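Local coordinates for BH1478 protein (Bacillus halodurans, PDB 2QUP) that is of unknown function, a member of the DUF327 family whose modelled chain folds into a bundle of four helices, at residues K106-K111 with G138-I143. Residues are numbered along the deposited sequence; the frame is centred on the assembly and turned at random.
Sequences KEVDRK and GLLINI
OE1 of Glu107 accepts NE of Arg110 at 3.1 Å and, weakly, NH2 of the same arginine, on the partly exposed side of an antiparallel helix pair in an all-helical, four-helix bundle; the stem of this glutamate meets the partner helix, its CB 4.1 Å from CD1 of Leu139. The NE bond is a nearly straight salt bridge (N-H...O 165°) that lies in the guanidinium plane but comes from above the carboxylate plane. NH2 also reaches the syn lone pair of OE2 at 3.3 Å, so the grip is side-on, with two nitrogens addressing both oxygens, which should restrict rotation of the carboxylate.

Across the interface the evidence is apolar. The segment axes approach to 9.7 Å at 156°, and Val108 stands opposite Leu139. With CG2 anti to the carbonyl carbon (CG1 takes the place anti to N, chi1 168°), Val108 brings this methyl to 3.7 Å from CB of Leu139, the two side chains sliding past each other in opposite directions. CG2 also meets CD2 of Leu140 and, more loosely, CD1 of Ile143. Leu140 and Ile143 continue onto helix 63-88 at Phe76, Val77, Ala80 and Val81, which joins the pair to the bundle interior.

On the partly exposed side, Leu139 places CD1 3.9 Å from O of Glu107. Lys111 crosses that leucine at about a right angle, its CG 4.0 Å from Leu139 CD1.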
loop_
_atom_site.group_PDB
_atom_site.type_symbol
_atom_site.label_atom_id
_atom_site.label_comp_id
_atom_site.label_asym_id
_atom_site.label_seq_id
_atom_site.Cartn_x
_atom_site.Cartn_y
_atom_site.Cartn_z
ATOM N N LYS A 106 -9.747 3.106 -3.734
ATOM C CA LYS A 106 -10.296 3.048 -5.078
ATOM C C LYS A 106 -9.316 3.479 -6.167
ATOM O O LYS A 106 -9.290 2.888 -7.251
ATOM C CB LYS A 106 -11.652 3.767 -5.160
ATOM C CG LYS A 106 -12.759 3.063 -4.287
ATOM C CD LYS A 106 -14.205 3.553 -4.540
ATOM C CE LYS A 106 -14.357 5.065 -4.329
ATOM N NZ LYS A 106 -14.970 5.427 -3.017
ATOM N N GLU A 107 -8.483 4.469 -5.881
ATOM C CA GLU A 107 -7.469 4.897 -6.852
ATOM C C GLU A 107 -6.318 3.911 -6.982
ATOM O O GLU A 107 -5.703 3.823 -8.042
ATOM C CB GLU A 107 -6.903 6.258 -6.485
ATOM C CG GLU A 107 -7.467 7.426 -7.272
ATOM C CD GLU A 107 -7.249 7.304 -8.773
ATOM O OE1 GLU A 107 -8.202 7.601 -9.533
ATOM O OE2 GLU A 107 -6.132 6.922 -9.189
ATOM N N VAL A 108 -6.015 3.195 -5.893
ATOM C CA VAL A 108 -5.011 2.145 -5.889
ATOM C C VAL A 108 -5.460 1.026 -6.827
ATOM O O VAL A 108 -4.691 0.606 -7.695
ATOM C CB VAL A 108 -4.764 1.547 -4.438
ATOM C CG1 VAL A 108 -3.934 0.280 -4.519
ATOM C CG2 VAL A 108 -4.021 2.534 -3.551
ATOM N N ASP A 109 -6.706 0.568 -6.639
ATOM C CA ASP A 109 -7.320 -0.450 -7.487
ATOM C C ASP A 109 -7.236 -0.041 -8.963
ATOM O O ASP A 109 -6.739 -0.809 -9.775
ATOM C CB ASP A 109 -8.777 -0.660 -7.076
ATOM C CG ASP A 109 -9.402 -1.878 -7.734
ATOM O OD1 ASP A 109 -10.143 -1.700 -8.715
ATOM O OD2 ASP A 109 -9.172 -3.015 -7.264
ATOM N N ARG A 110 -7.690 1.165 -9.289
ATOM C CA ARG A 110 -7.577 1.715 -10.655
ATOM C C ARG A 110 -6.171 1.561 -11.223
ATOM O O ARG A 110 -6.002 1.023 -12.321
ATOM C CB ARG A 110 -7.917 3.190 -10.644
ATOM C CG ARG A 110 -9.306 3.538 -11.153
ATOM C CD ARG A 110 -9.251 4.609 -12.236
ATOM N NE ARG A 110 -8.261 5.661 -11.968
ATOM C CZ ARG A 110 -7.261 6.006 -12.788
ATOM N NH1 ARG A 110 -7.087 5.388 -13.947
ATOM N NH2 ARG A 110 -6.426 6.977 -12.445
ATOM N N LYS A 111 -5.174 2.030 -10.460
ATOM C CA LYS A 111 -3.758 1.946 -10.829
ATOM C C LYS A 111 -3.195 0.528 -11.001
ATOM O O LYS A 111 -2.420 0.288 -11.917
ATOM C CB LYS A 111 -2.881 2.763 -9.856
ATOM C CG LYS A 111 -2.976 4.303 -9.977
ATOM C CD LYS A 111 -2.993 4.790 -11.438
ATOM C CE LYS A 111 -3.155 6.309 -11.538
ATOM N NZ LYS A 111 -3.297 6.803 -12.958
ATOM N N GLY A 138 2.942 5.916 -3.431
ATOM C CA GLY A 138 2.444 7.222 -3.006
ATOM C C GLY A 138 1.009 7.225 -2.518
ATOM O O GLY A 138 0.702 7.801 -1.479
ATOM N N LEU A 139 0.125 6.563 -3.250
ATOM C CA LEU A 139 -1.220 6.329 -2.759
ATOM C C LEU A 139 -1.216 5.451 -1.486
ATOM O O LEU A 139 -1.926 5.746 -0.514
ATOM C CB LEU A 139 -2.079 5.723 -3.863
ATOM C CG LEU A 139 -2.249 6.616 -5.109
ATOM C CD1 LEU A 139 -2.820 5.840 -6.283
ATOM C CD2 LEU A 139 -3.120 7.795 -4.788
ATOM N N LEU A 140 -0.410 4.406 -1.479
ATOM C CA LEU A 140 -0.455 3.408 -0.380
ATOM C C LEU A 140 -0.154 3.958 1.001
ATOM O O LEU A 140 -0.782 3.580 2.018
ATOM C CB LEU A 140 0.526 2.275 -0.662
ATOM C CG LEU A 140 0.132 1.142 -1.619
ATOM C CD1 LEU A 140 1.280 0.163 -1.716
ATOM C CD2 LEU A 140 -1.150 0.420 -1.220
ATOM N N ILE A 141 0.858 4.812 1.061
ATOM C CA ILE A 141 1.279 5.366 2.345
ATOM C C ILE A 141 0.253 6.372 2.890
ATOM O O ILE A 141 0.200 6.628 4.087
ATOM C CB ILE A 141 2.714 5.970 2.283
ATOM C CG1 ILE A 141 2.804 7.058 1.215
ATOM C CG2 ILE A 141 3.766 4.893 2.016
ATOM C CD1 ILE A 141 4.144 7.763 1.164
ATOM N N ASN A 142 -0.560 6.942 2.002
ATOM C CA ASN A 142 -1.630 7.849 2.408
ATOM C C ASN A 142 -2.895 7.171 2.935
ATOM O O ASN A 142 -3.816 7.862 3.364
ATOM C CB ASN A 142 -2.041 8.727 1.249
ATOM C CG ASN A 142 -0.944 9.650 0.793
ATOM O OD1 ASN A 142 -0.071 10.034 1.560
ATOM N ND2 ASN A 142 -0.999 10.027 -0.472
ATOM N N ILE A 143 -2.962 5.841 2.868
ATOM C CA ILE A 143 -4.175 5.115 3.269
ATOM C C ILE A 143 -4.403 5.327 4.742
ATOM O O ILE A 143 -5.486 5.753 5.149
ATOM C CB ILE A 143 -4.159 3.577 2.929
ATOM C CG1 ILE A 143 -4.378 3.355 1.428
ATOM C CG2 ILE A 143 -5.354 2.897 3.587
ATOM C CD1 ILE A 143 -3.947 1.983 0.901
#